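Local coordinates for protein valine-pyruvate aminotransferase (Salmonella typhimurium, PDB 3G7Q) that probably moves the amino group of valine onto pyruvate with the help of pyridoxal 5'-phosphate, so contributing to alanine biosynthesis, at residues A[372-377]-A[381-386]; A[130-133]-A[138-141]; A[156-161]-A[166-171]; A[132-137]-A[195-200]. One frame throughout, in Å; residues are numbered along the deposited sequence. Where two conformers were deposited one is given.

Interaction 1. Residues A[372-377]-A[381-386]; sequences YFFPGL and WPHTHQ. With EDO (1,2-ethanediol), chain F.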
loop_
_atom_site.group_PDB
_atom_site.type_symbol
_atom_site.label_atom_id
_atom_site.label_comp_id
_atom_site.label_asym_id
_atom_site.label_seq_id
_atom_site.Cartn_x
_atom_site.Cartn_y
_atom_site.Cartn_z
ATOM N N TYR A 372 -12.400 7.132 -21.464
ATOM C CA TYR A 372 -11.912 7.231 -20.125
ATOM C C TYR A 372 -10.396 7.396 -20.003
ATOM O O TYR A 372 -9.920 7.786 -18.941
ATOM C CB TYR A 372 -12.440 6.039 -19.314
ATOM C CG TYR A 372 -13.969 5.953 -19.334
ATOM C CD1 TYR A 372 -14.758 7.058 -18.987
ATOM C CD2 TYR A 372 -14.618 4.776 -19.671
ATOM C CE1 TYR A 372 -16.153 6.993 -19.015
ATOM C CE2 TYR A 372 -16.012 4.700 -19.689
ATOM C CZ TYR A 372 -16.777 5.806 -19.367
ATOM O OH TYR A 372 -18.171 5.722 -19.375
ATOM N N PHE A 373 -9.644 7.169 -21.092
ATOM C CA PHE A 373 -8.192 7.318 -21.083
ATOM C C PHE A 373 -7.670 8.679 -21.570
ATOM O O PHE A 373 -6.477 8.804 -21.858
ATOM C CB PHE A 373 -7.562 6.201 -21.930
ATOM C CG PHE A 373 -7.889 4.819 -21.449
ATOM C CD1 PHE A 373 -9.013 4.150 -21.903
ATOM C CD2 PHE A 373 -7.071 4.178 -20.524
ATOM C CE1 PHE A 373 -9.315 2.853 -21.458
ATOM C CE2 PHE A 373 -7.376 2.898 -20.074
ATOM C CZ PHE A 373 -8.506 2.239 -20.548
ATOM N N PHE A 374 -8.554 9.660 -21.715
ATOM C CA PHE A 374 -8.190 10.984 -22.207
ATOM C C PHE A 374 -8.629 12.117 -21.285
ATOM O O PHE A 374 -9.157 13.112 -21.747
ATOM C CB PHE A 374 -8.865 11.256 -23.543
ATOM C CG PHE A 374 -8.435 10.370 -24.656
ATOM C CD1 PHE A 374 -9.130 9.210 -24.939
ATOM C CD2 PHE A 374 -7.409 10.751 -25.495
ATOM C CE1 PHE A 374 -8.760 8.419 -25.983
ATOM C CE2 PHE A 374 -7.039 9.954 -26.553
ATOM C CZ PHE A 374 -7.724 8.785 -26.804
ATOM N N PRO A 375 -8.397 12.002 -19.991
ATOM C CA PRO A 375 -8.871 13.138 -19.188
ATOM C C PRO A 375 -8.034 14.398 -19.394
ATOM O O PRO A 375 -6.832 14.328 -19.628
ATOM C CB PRO A 375 -8.689 12.644 -17.755
ATOM C CG PRO A 375 -7.504 11.729 -17.851
ATOM C CD PRO A 375 -7.708 10.996 -19.167
ATOM N N GLY A 376 -8.687 15.545 -19.317
ATOM C CA GLY A 376 -7.995 16.813 -19.392
ATOM C C GLY A 376 -7.582 17.317 -20.760
ATOM O O GLY A 376 -6.644 18.101 -20.840
ATOM N N LEU A 377 -8.234 16.862 -21.830
ATOM C CA LEU A 377 -7.961 17.405 -23.159
ATOM C C LEU A 377 -8.389 18.839 -23.205
ATOM O O LEU A 377 -9.428 19.166 -22.665
ATOM C CB LEU A 377 -8.743 16.681 -24.252
ATOM C CG LEU A 377 -8.287 15.333 -24.737
ATOM C CD1 LEU A 377 -9.330 14.715 -25.660
ATOM C CD2 LEU A 377 -6.922 15.472 -25.444
ATOM N N TRP A 381 -12.922 15.767 -28.460
ATOM C CA TRP A 381 -12.446 15.097 -29.661
ATOM C C TRP A 381 -13.295 13.860 -29.910
ATOM O O TRP A 381 -13.267 12.936 -29.095
ATOM C CB TRP A 381 -10.989 14.714 -29.442
ATOM C CG TRP A 381 -10.245 14.232 -30.622
ATOM C CD1 TRP A 381 -10.444 14.574 -31.914
ATOM C CD2 TRP A 381 -9.071 13.409 -30.596
ATOM N NE1 TRP A 381 -9.501 13.967 -32.711
ATOM C CE2 TRP A 381 -8.630 13.269 -31.923
ATOM C CE3 TRP A 381 -8.366 12.755 -29.569
ATOM C CZ2 TRP A 381 -7.513 12.491 -32.274
ATOM C CZ3 TRP A 381 -7.240 11.984 -29.908
ATOM C CH2 TRP A 381 -6.825 11.872 -31.250
ATOM N N PRO A 382 -14.110 13.863 -30.986
ATOM C CA PRO A 382 -14.990 12.713 -31.235
ATOM C C PRO A 382 -14.262 11.375 -31.274
ATOM O O PRO A 382 -14.801 10.332 -30.871
ATOM C CB PRO A 382 -15.617 13.057 -32.598
ATOM C CG PRO A 382 -15.664 14.552 -32.610
ATOM C CD PRO A 382 -14.339 14.939 -31.973
ATOM N N HIS A 383 -13.038 11.404 -31.764
ATOM C CA HIS A 383 -12.184 10.216 -31.758
ATOM C C HIS A 383 -12.186 9.430 -30.452
ATOM O O HIS A 383 -12.175 8.194 -30.472
ATOM C CB HIS A 383 -10.752 10.655 -32.052
ATOM C CG HIS A 383 -9.756 9.533 -32.058
ATOM N ND1 HIS A 383 -9.544 8.741 -33.165
ATOM C CD2 HIS A 383 -8.855 9.129 -31.128
ATOM C CE1 HIS A 383 -8.586 7.867 -32.895
ATOM N NE2 HIS A 383 -8.150 8.081 -31.666
ATOM N N THR A 384 -12.214 10.110 -29.312
ATOM C CA THR A 384 -12.179 9.416 -28.019
ATOM C C THR A 384 -13.390 8.512 -27.826
ATOM O O THR A 384 -13.336 7.571 -27.050
ATOM C CB THR A 384 -12.062 10.378 -26.829
ATOM O OG1 THR A 384 -13.279 11.111 -26.625
ATOM C CG2 THR A 384 -10.876 11.349 -27.045
ATOM N N HIS A 385 -14.468 8.796 -28.549
ATOM C CA HIS A 385 -15.686 7.987 -28.469
ATOM C C HIS A 385 -15.764 6.906 -29.542
ATOM O O HIS A 385 -16.825 6.311 -29.753
ATOM C CB HIS A 385 -16.895 8.927 -28.555
ATOM C CG HIS A 385 -16.980 9.843 -27.390
ATOM N ND1 HIS A 385 -17.417 9.399 -26.162
ATOM C CD2 HIS A 385 -16.623 11.137 -27.226
ATOM C CE1 HIS A 385 -17.367 10.397 -25.298
ATOM N NE2 HIS A 385 -16.882 11.463 -25.915
ATOM N N GLN A 386 -14.656 6.633 -30.219
ATOM C CA GLN A 386 -14.628 5.627 -31.264
ATOM C C GLN A 386 -13.634 4.508 -30.953
ATOM O O GLN A 386 -13.428 3.647 -31.789
ATOM C CB GLN A 386 -14.248 6.281 -32.594
ATOM C CG GLN A 386 -15.237 7.326 -33.031
ATOM C CD GLN A 386 -14.840 8.100 -34.277
ATOM O OE1 GLN A 386 -13.847 7.808 -34.965
ATOM N NE2 GLN A 386 -15.634 9.114 -34.573
HETATM C C1 EDO F . -18.830 2.478 -19.166
HETATM O O1 EDO F . -19.409 3.432 -20.072
HETATM C C2 EDO F . -19.890 1.943 -18.200
HETATM O O2 EDO F . -20.404 2.985 -17.358
#

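Interaction 2. Residues A[130-133]-A[138-141]; sequences VLFP and YIGY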
loop_
_atom_site.group_PDB
_atom_site.type_symbol
_atom_site.label_atom_id
_atom_site.label_comp_id
_atom_site.label_asym_id
_atom_site.label_seq_id
_atom_site.Cartn_x
_atom_site.Cartn_y
_atom_site.Cartn_z
ATOM N N VAL A 130 -0.207 18.016 -14.069
ATOM C CA VAL A 130 0.506 16.889 -14.666
ATOM C C VAL A 130 0.168 16.930 -16.144
ATOM O O VAL A 130 -1.003 16.915 -16.517
ATOM C CB VAL A 130 0.055 15.546 -14.081
ATOM C CG1 VAL A 130 0.699 14.371 -14.839
ATOM C CG2 VAL A 130 0.351 15.465 -12.580
ATOM N N LEU A 131 1.194 17.007 -16.982
ATOM C CA LEU A 131 0.999 16.985 -18.437
ATOM C C LEU A 131 1.277 15.585 -19.022
ATOM O O LEU A 131 2.341 15.020 -18.773
ATOM C CB LEU A 131 1.923 18.008 -19.095
ATOM C CG LEU A 131 1.953 17.979 -20.635
ATOM C CD1 LEU A 131 0.567 18.241 -21.206
ATOM C CD2 LEU A 131 2.996 18.976 -21.188
ATOM N N PHE A 132 0.306 15.048 -19.769
ATOM C CA PHE A 132 0.431 13.825 -20.533
ATOM C C PHE A 132 0.620 14.293 -21.975
ATOM O O PHE A 132 -0.341 14.642 -22.656
ATOM C CB PHE A 132 -0.793 12.920 -20.400
ATOM C CG PHE A 132 -1.051 12.471 -19.006
ATOM C CD1 PHE A 132 -0.215 11.557 -18.390
ATOM C CD2 PHE A 132 -2.136 12.965 -18.290
ATOM C CE1 PHE A 132 -0.438 11.146 -17.107
ATOM C CE2 PHE A 132 -2.364 12.552 -16.988
ATOM C CZ PHE A 132 -1.511 11.643 -16.393
ATOM N N PRO A 133 1.876 14.341 -22.453
ATOM C CA PRO A 133 2.071 14.857 -23.816
ATOM C C PRO A 133 1.627 13.914 -24.920
ATOM O O PRO A 133 1.532 14.323 -26.079
ATOM C CB PRO A 133 3.591 15.103 -23.890
ATOM C CG PRO A 133 4.174 14.223 -22.879
ATOM C CD PRO A 133 3.150 13.973 -21.808
ATOM N N TYR A 138 -3.060 5.406 -19.261
ATOM C CA TYR A 138 -3.836 4.724 -18.240
ATOM C C TYR A 138 -3.893 5.459 -16.898
ATOM O O TYR A 138 -4.958 5.559 -16.303
ATOM C CB TYR A 138 -3.288 3.312 -18.020
ATOM C CG TYR A 138 -3.813 2.674 -16.758
ATOM C CD1 TYR A 138 -5.112 2.206 -16.699
ATOM C CD2 TYR A 138 -3.016 2.553 -15.627
ATOM C CE1 TYR A 138 -5.622 1.627 -15.545
ATOM C CE2 TYR A 138 -3.519 1.978 -14.454
ATOM C CZ TYR A 138 -4.827 1.516 -14.426
ATOM O OH TYR A 138 -5.373 0.948 -13.287
ATOM N N ILE A 139 -2.786 5.975 -16.397
ATOM C CA ILE A 139 -2.871 6.599 -15.046
ATOM C C ILE A 139 -3.963 7.696 -14.949
ATOM O O ILE A 139 -4.637 7.836 -13.908
ATOM C CB ILE A 139 -1.480 7.084 -14.519
ATOM C CG1 ILE A 139 -1.581 7.430 -13.019
ATOM C CG2 ILE A 139 -0.938 8.231 -15.362
ATOM C CD1 ILE A 139 -2.048 6.249 -12.132
ATOM N N GLY A 140 -4.160 8.443 -16.036
ATOM C CA GLY A 140 -5.264 9.408 -16.106
ATOM C C GLY A 140 -6.603 8.692 -15.908
ATOM O O GLY A 140 -7.471 9.169 -15.166
ATOM N N TYR A 141 -6.773 7.545 -16.573
ATOM C CA TYR A 141 -7.977 6.711 -16.401
ATOM C C TYR A 141 -8.108 6.156 -14.979
ATOM O O TYR A 141 -9.171 6.256 -14.377
ATOM C CB TYR A 141 -7.978 5.565 -17.418
ATOM C CG TYR A 141 -8.887 4.372 -17.145
ATOM C CD1 TYR A 141 -10.241 4.432 -17.381
ATOM C CD2 TYR A 141 -8.359 3.157 -16.741
ATOM C CE1 TYR A 141 -11.067 3.325 -17.167
ATOM C CE2 TYR A 141 -9.161 2.029 -16.537
ATOM C CZ TYR A 141 -10.514 2.120 -16.747
ATOM O OH TYR A 141 -11.316 1.015 -16.536
#

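Interaction 3. Residues A[156-161]-A[166-171]; sequences PNIELL and FKYHVD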
loop_
_atom_site.group_PDB
_atom_site.type_symbol
_atom_site.label_atom_id
_atom_site.label_comp_id
_atom_site.label_asym_id
_atom_site.label_seq_id
_atom_site.Cartn_x
_atom_site.Cartn_y
_atom_site.Cartn_z
ATOM N N PRO A 156 -2.926 13.697 -29.448
ATOM C CA PRO A 156 -1.838 13.234 -30.275
ATOM C C PRO A 156 -2.119 13.356 -31.786
ATOM O O PRO A 156 -3.284 13.474 -32.213
ATOM C CB PRO A 156 -1.776 11.753 -29.899
ATOM C CG PRO A 156 -3.199 11.387 -29.727
ATOM C CD PRO A 156 -3.776 12.585 -28.997
ATOM N N ASN A 157 -1.061 13.348 -32.588
ATOM C CA ASN A 157 -1.223 13.198 -34.029
ATOM C C ASN A 157 -1.429 11.710 -34.285
ATOM O O ASN A 157 -1.037 10.879 -33.458
ATOM C CB ASN A 157 0.013 13.660 -34.789
ATOM C CG ASN A 157 0.169 15.168 -34.811
ATOM O OD1 ASN A 157 -0.803 15.905 -34.729
ATOM N ND2 ASN A 157 1.405 15.623 -34.963
ATOM N N ILE A 158 -2.011 11.363 -35.429
ATOM C CA ILE A 158 -2.247 9.966 -35.806
ATOM C C ILE A 158 -1.525 9.661 -37.111
ATOM O O ILE A 158 -1.663 10.389 -38.076
ATOM C CB ILE A 158 -3.723 9.703 -35.993
ATOM C CG1 ILE A 158 -4.450 9.857 -34.649
ATOM C CG2 ILE A 158 -3.971 8.300 -36.606
ATOM C CD1 ILE A 158 -5.983 9.801 -34.760
ATOM N N GLU A 159 -0.735 8.598 -37.118
ATOM C CA GLU A 159 -0.055 8.112 -38.318
ATOM C C GLU A 159 -0.744 6.813 -38.726
ATOM O O GLU A 159 -0.772 5.876 -37.927
ATOM C CB GLU A 159 1.392 7.801 -37.999
ATOM C CG GLU A 159 2.166 7.152 -39.155
ATOM C CD GLU A 159 3.589 6.745 -38.801
ATOM O OE1 GLU A 159 3.923 6.511 -37.608
ATOM O OE2 GLU A 159 4.369 6.585 -39.766
ATOM N N LEU A 160 -1.332 6.754 -39.918
ATOM C CA LEU A 160 -1.942 5.485 -40.394
ATOM C C LEU A 160 -0.823 4.573 -40.868
ATOM O O LEU A 160 0.138 5.043 -41.484
ATOM C CB LEU A 160 -2.963 5.739 -41.489
ATOM C CG LEU A 160 -4.169 6.599 -41.077
ATOM C CD1 LEU A 160 -5.062 6.935 -42.284
ATOM C CD2 LEU A 160 -4.970 5.900 -39.956
ATOM N N LEU A 161 -0.939 3.289 -40.553
ATOM C CA LEU A 161 0.063 2.301 -40.889
ATOM C C LEU A 161 -0.552 1.129 -41.684
ATOM O O LEU A 161 -1.774 0.983 -41.753
ATOM C CB LEU A 161 0.706 1.781 -39.619
ATOM C CG LEU A 161 1.502 2.810 -38.820
ATOM C CD1 LEU A 161 1.859 2.187 -37.459
ATOM C CD2 LEU A 161 2.738 3.295 -39.624
ATOM N N PHE A 166 -2.321 1.822 -36.759
ATOM C CA PHE A 166 -2.022 3.243 -36.625
ATOM C C PHE A 166 -1.143 3.449 -35.416
ATOM O O PHE A 166 -1.001 2.545 -34.580
ATOM C CB PHE A 166 -3.287 4.100 -36.557
ATOM C CG PHE A 166 -4.110 3.920 -35.312
ATOM C CD1 PHE A 166 -4.930 2.821 -35.163
ATOM C CD2 PHE A 166 -4.105 4.879 -34.311
ATOM C CE1 PHE A 166 -5.720 2.673 -34.062
ATOM C CE2 PHE A 166 -4.912 4.713 -33.176
ATOM C CZ PHE A 166 -5.695 3.612 -33.056
ATOM N N LYS A 167 -0.578 4.651 -35.311
ATOM C CA LYS A 167 0.302 4.975 -34.207
ATOM C C LYS A 167 0.115 6.447 -33.802
ATOM O O LYS A 167 0.080 7.338 -34.657
ATOM C CB LYS A 167 1.760 4.745 -34.619
ATOM C CG LYS A 167 2.771 5.063 -33.536
ATOM C CD LYS A 167 4.194 4.642 -33.906
ATOM C CE LYS A 167 5.243 5.196 -32.915
ATOM N NZ LYS A 167 5.155 4.629 -31.527
ATOM N N TYR A 168 -0.042 6.672 -32.514
ATOM C CA TYR A 168 -0.142 8.019 -31.987
ATOM C C TYR A 168 1.252 8.609 -31.875
ATOM O O TYR A 168 2.221 7.903 -31.560
ATOM C CB TYR A 168 -0.776 8.031 -30.620
ATOM C CG TYR A 168 -2.245 7.637 -30.566
ATOM C CD1 TYR A 168 -3.204 8.344 -31.282
ATOM C CD2 TYR A 168 -2.664 6.630 -29.747
ATOM C CE1 TYR A 168 -4.572 8.014 -31.207
ATOM C CE2 TYR A 168 -4.004 6.285 -29.648
ATOM C CZ TYR A 168 -4.958 6.985 -30.392
ATOM O OH TYR A 168 -6.281 6.636 -30.312
ATOM N N HIS A 169 1.329 9.912 -32.106
ATOM C CA HIS A 169 2.569 10.693 -31.991
ATOM C C HIS A 169 2.353 11.971 -31.195
ATOM O O HIS A 169 1.277 12.551 -31.235
ATOM C CB HIS A 169 3.085 11.068 -33.371
ATOM C CG HIS A 169 3.641 9.904 -34.126
ATOM N ND1 HIS A 169 4.908 9.406 -33.886
ATOM C CD2 HIS A 169 3.104 9.124 -35.091
ATOM C CE1 HIS A 169 5.129 8.384 -34.694
ATOM N NE2 HIS A 169 4.052 8.190 -35.435
ATOM N N VAL A 170 3.407 12.426 -30.534
ATOM C CA VAL A 170 3.383 13.703 -29.815
ATOM C C VAL A 170 3.261 14.823 -30.833
ATOM O O VAL A 170 4.033 14.887 -31.796
ATOM C CB VAL A 170 4.661 13.932 -28.987
ATOM C CG1 VAL A 170 4.623 15.324 -28.298
ATOM C CG2 VAL A 170 4.911 12.807 -27.951
ATOM N N ASP A 171 2.297 15.719 -30.644
ATOM C CA ASP A 171 2.142 16.901 -31.503
ATOM C C ASP A 171 2.927 18.045 -30.859
ATOM O O ASP A 171 2.390 18.817 -30.059
ATOM C CB ASP A 171 0.657 17.231 -31.662
ATOM C CG ASP A 171 0.407 18.490 -32.444
ATOM O OD1 ASP A 171 1.366 19.089 -32.970
ATOM O OD2 ASP A 171 -0.783 18.894 -32.515
#

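Interaction 4. Residues A[132-137]-A[195-200]; sequences FPLAPE and NVITDE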
loop_
_atom_site.group_PDB
_atom_site.type_symbol
_atom_site.label_atom_id
_atom_site.label_comp_id
_atom_site.label_asym_id
_atom_site.label_seq_id
_atom_site.Cartn_x
_atom_site.Cartn_y
_atom_site.Cartn_z
ATOM N N PHE A 132 0.306 15.048 -19.769
ATOM C CA PHE A 132 0.431 13.825 -20.533
ATOM C C PHE A 132 0.620 14.293 -21.975
ATOM O O PHE A 132 -0.341 14.642 -22.656
ATOM C CB PHE A 132 -0.793 12.920 -20.400
ATOM C CG PHE A 132 -1.051 12.471 -19.006
ATOM C CD1 PHE A 132 -0.215 11.557 -18.390
ATOM C CD2 PHE A 132 -2.136 12.965 -18.290
ATOM C CE1 PHE A 132 -0.438 11.146 -17.107
ATOM C CE2 PHE A 132 -2.364 12.552 -16.988
ATOM C CZ PHE A 132 -1.511 11.643 -16.393
ATOM N N PRO A 133 1.876 14.341 -22.453
ATOM C CA PRO A 133 2.071 14.857 -23.816
ATOM C C PRO A 133 1.627 13.914 -24.920
ATOM O O PRO A 133 1.532 14.323 -26.079
ATOM C CB PRO A 133 3.591 15.103 -23.890
ATOM C CG PRO A 133 4.174 14.223 -22.879
ATOM C CD PRO A 133 3.150 13.973 -21.808
ATOM N N LEU A 134 1.343 12.670 -24.564
ATOM C CA LEU A 134 0.876 11.707 -25.539
ATOM C C LEU A 134 -0.299 10.906 -24.934
ATOM O O LEU A 134 -0.146 9.773 -24.528
ATOM C CB LEU A 134 2.026 10.820 -26.032
ATOM C CG LEU A 134 1.889 9.883 -27.271
ATOM C CD1 LEU A 134 1.258 10.534 -28.423
ATOM C CD2 LEU A 134 3.245 9.383 -27.676
ATOM N N ALA A 135 -1.467 11.510 -24.947
ATOM C CA ALA A 135 -2.681 10.786 -24.566
ATOM C C ALA A 135 -3.029 9.841 -25.721
ATOM O O ALA A 135 -2.720 10.152 -26.861
ATOM C CB ALA A 135 -3.801 11.759 -24.305
ATOM N N PRO A 136 -3.704 8.706 -25.453
ATOM C CA PRO A 136 -4.227 8.228 -24.181
ATOM C C PRO A 136 -3.203 7.535 -23.276
ATOM O O PRO A 136 -2.252 6.902 -23.751
ATOM C CB PRO A 136 -5.307 7.226 -24.607
ATOM C CG PRO A 136 -4.793 6.690 -25.868
ATOM C CD PRO A 136 -4.023 7.774 -26.546
ATOM N N GLU A 137 -3.429 7.677 -21.979
ATOM C CA GLU A 137 -2.615 7.095 -20.928
ATOM C C GLU A 137 -3.547 6.432 -19.936
ATOM O O GLU A 137 -4.704 6.829 -19.804
ATOM C CB GLU A 137 -1.812 8.184 -20.210
ATOM C CG GLU A 137 -0.565 8.651 -20.935
ATOM C CD GLU A 137 0.570 7.619 -20.911
ATOM O OE1 GLU A 137 0.426 6.573 -20.250
ATOM O OE2 GLU A 137 1.599 7.859 -21.568
ATOM N N ASN A 195 1.434 1.553 -27.390
ATOM C CA ASN A 195 2.357 2.438 -28.062
ATOM C C ASN A 195 3.725 2.481 -27.387
ATOM O O ASN A 195 3.817 2.418 -26.162
ATOM C CB ASN A 195 1.825 3.857 -28.071
ATOM C CG ASN A 195 2.650 4.781 -28.963
ATOM O OD1 ASN A 195 2.960 4.433 -30.112
ATOM N ND2 ASN A 195 3.022 5.956 -28.429
ATOM N N VAL A 196 4.754 2.640 -28.205
ATOM C CA VAL A 196 6.103 2.867 -27.711
ATOM C C VAL A 196 6.567 4.214 -28.265
ATOM O O VAL A 196 6.881 4.349 -29.459
ATOM C CB VAL A 196 7.060 1.707 -28.053
ATOM C CG1 VAL A 196 8.525 2.113 -27.800
ATOM C CG2 VAL A 196 6.681 0.481 -27.227
ATOM N N ILE A 197 6.521 5.230 -27.425
ATOM C CA ILE A 197 6.981 6.543 -27.823
ATOM C C ILE A 197 8.396 6.425 -28.441
ATOM O O ILE A 197 9.242 5.698 -27.918
ATOM C CB ILE A 197 6.904 7.492 -26.600
ATOM C CG1 ILE A 197 7.304 8.906 -26.988
ATOM C CG2 ILE A 197 7.737 6.928 -25.406
ATOM C CD1 ILE A 197 7.194 9.884 -25.834
ATOM N N THR A 198 8.643 7.115 -29.553
ATOM C CA THR A 198 9.898 6.962 -30.302
ATOM C C THR A 198 11.085 7.552 -29.548
ATOM O O THR A 198 10.926 8.417 -28.670
ATOM C CB THR A 198 9.837 7.567 -31.707
ATOM O OG1 THR A 198 9.865 9.008 -31.640
ATOM C CG2 THR A 198 8.595 7.050 -32.495
ATOM N N ASP A 199 12.288 7.067 -29.859
ATOM C CA ASP A 199 13.475 7.644 -29.246
ATOM C C ASP A 199 13.519 9.169 -29.435
ATOM O O ASP A 199 13.809 9.887 -28.486
ATOM C CB ASP A 199 14.767 7.045 -29.811
ATOM C CG ASP A 199 14.898 5.570 -29.539
ATOM O OD1 ASP A 199 14.355 5.094 -28.530
ATOM O OD2 ASP A 199 15.546 4.906 -30.350
ATOM N N GLU A 200 13.180 9.634 -30.623
ATOM C CA GLU A 200 13.225 11.066 -30.943
ATOM C C GLU A 200 12.200 11.848 -30.111
ATOM O O GLU A 200 12.505 12.903 -29.568
ATOM C CB GLU A 200 12.989 11.271 -32.433
ATOM C CG GLU A 200 13.221 12.696 -32.933
#

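Interaction 1. Residues A[372-377]-A[381-386]
Thr384 presses its methyl group onto one face of the Phe374 ring, and this is the tight centre of the contact. CG2 of Thr384 stands 3.5 Å from the centroid of the Phe374 ring, 15° off the ring normal, a well-formed CH-pi contact. With chi1 at 71°, the torsion that sends OG1 between the backbone N and carbonyl carbon leaves CG2 aimed at the ring, while OG1 itself bonds to His371. The far rim of the same ring reaches the indole, Phe374 CE2 lying 3.9 Å from Trp381 CZ3 at the indole's edge. Both segments belong to the connection between strands 368-369 and 387-391 of the six-stranded mixed sheet in this class I aminotransferase; a type II turn from Phe374 to Leu377 reverses the first, and a short 3-10 helix at 382-384 shapes the second. Packing slackens around the partly exposed Leu377, whose CD1 meets Thr384 CG2 at 4.0 Å, tip to tip, and Trp381 CB at 4.1 Å. Tyr372 points away from 381-386 without touching it: its OH is hydrogen-bonded, at 2.7 Å, to O1 of a 1,2-ethanediol that also bonds to Gly16 O and probably came from the crystallisation liquor.

Interaction 2. Residues A[130-133]-A[138-141]
Phe132 and Ile139 meet where a strand end faces the short helix that follows it. The branch methyl of Ile139 does the touching: its CG2 sits 3.4 Å from Phe132 CE1 and 3.6 Å from Phe132 CZ, and the two side chains cross at about a right angle. Ile139 places CG1 anti to the backbone N (chi1 -168°), which leaves CG2 to meet the ring while the rest of the side chain leads away. Beside it, Gly140 has no side chain to keep the ring at a distance, and Phe132 CZ comes within 4.2 Å of Gly140 N, close to bare helix backbone.

A second shell holds both partners. Val130, two residues earlier on the same strand, sets CG1 over one face of the Phe132 ring, 3.8 Å above its plane; Phe151 packs edge-to-face with that ring and Cys185 also touches it. Ile139 in turn rests on Phe111 and Phe115 of helix 107-118. Strand 129-132 lies between parallel strands 181-187 and 151-153, and helix 138-142 lies on the connection to the latter, as in a beta-alpha-beta crossover of the seven-stranded sheet. No hydrogen bond spans the two segments: helix and strand are joined here by close, buried van der Waals packing, which depends on shape and gives the backbone no directional link across it.

Interaction 3. Residues A[156-161]-A[166-171]
Glu159 sends CG anti to its own nitrogen (chi1 174°) and continues extended, whereas His169 folds its ring beside the backbone N; these torsions bring a carboxylate to an imidazole across neighbouring strands. His169 NE2 donates to Glu159 OE1 over 2.7 Å in a nearly straight bond, 167° at the hydrogen. The acceptor lies close to the imidazole plane, yet the nitrogen approaches from above the carboxylate plane. Since His169 ND1 bonds to Glu201, the ring is gripped through both nitrogens, and two flanking carboxylates would probably favour its protonated form. Lys167, on the same side of the sheet, carries its amino group off to a salt bridge with Glu337 and hydrogen bonds to Asn195 and Val196.

Ile158, Leu160, Phe166 and Tyr168 form the other, largely apolar face. Ile158 CG1 lies 3.9 Å from Tyr168 CD1, and Pro156, just before the strand, also runs alongside the tyrosine, its CG 3.4 Å from that same CD1. Tyr168 OH is bonded to His383 and Trp343. Backbone bonds tie Asn157 with His169 and Glu159 with Lys167 in both directions, two hydrogen-bonded pairs separated by the non-hydrogen-bonded pair Ile158-Tyr168. The strand axes run 4.7 Å apart at their closest, typical of an antiparallel beta hairpin; here it forms one margin of the six-stranded mixed sheet.

Interaction 4. Residues A[132-137]-A[195-200]
Leu134 reaches from the loop after strand 129-132 to meet Asn195 and Ile197 in the segment leading into helix 199-211. Both loops leave parallel neighbours, strands 129-132 and 181-187, of the seven-stranded sheet that forms the core of the large domain in class I aminotransferases, and the second follows directly on an Asn-Pro-Thr-Gly run familiar in this family. Of the three residues, Leu134 buries by far the most surface. Its CG stands anti to the backbone N (chi1 -168°), and the branch ending in CD2 makes both contacts. The leucine and Ile197 slide past each other in opposite directions, CD2 of Leu134 lying 4.1 Å from CG1 of Ile197. Because Ile197 was modelled in two conformers, that packing is less certain than the contact with Asn195.

Asn195 shows its two sides to different surroundings. Its OD1 is taken by Lys167 NZ of the neighbouring hairpin, which helps fix the amide's rotation, and its nitrogen is turned to the leucine. Leu134 also rests on Pro156 and Tyr168, so this one side chain lies between the hairpin and the approach to helix 199-211. Just beyond, Thr198 N-caps helix 199-211, and Glu201 returns a bond to its backbone N, a capping box. Across the contact the leucine and asparagine side chains stand at about a right angle, with Leu134 CD2 3.5 Å from Asn195 ND2.

Overall arrangement
Along the chain, interactions 2 and 4 start together at 130-133 and 132-137; the hairpin of interaction 3 follows, lying before 195-200 is reached, and interaction 1 comes last. Interactions 2 and 4, centred about 10 Å apart, both rise from strand 129-132 of the seven-stranded sheet. Interactions 1 and 3, about 15 Å apart between centres, are attached to the six-stranded sheet, 1 in a loop between two strands and 3 in the hairpin at one margin. Parts attached to the two sheets meet where Lys167 bonds to Asn195, interactions 3 and 4 being centred about 9 Å apart, and where the Phe373 ring stacks on Tyr141. The four contacts thus appear to lie at the junction of the sheets.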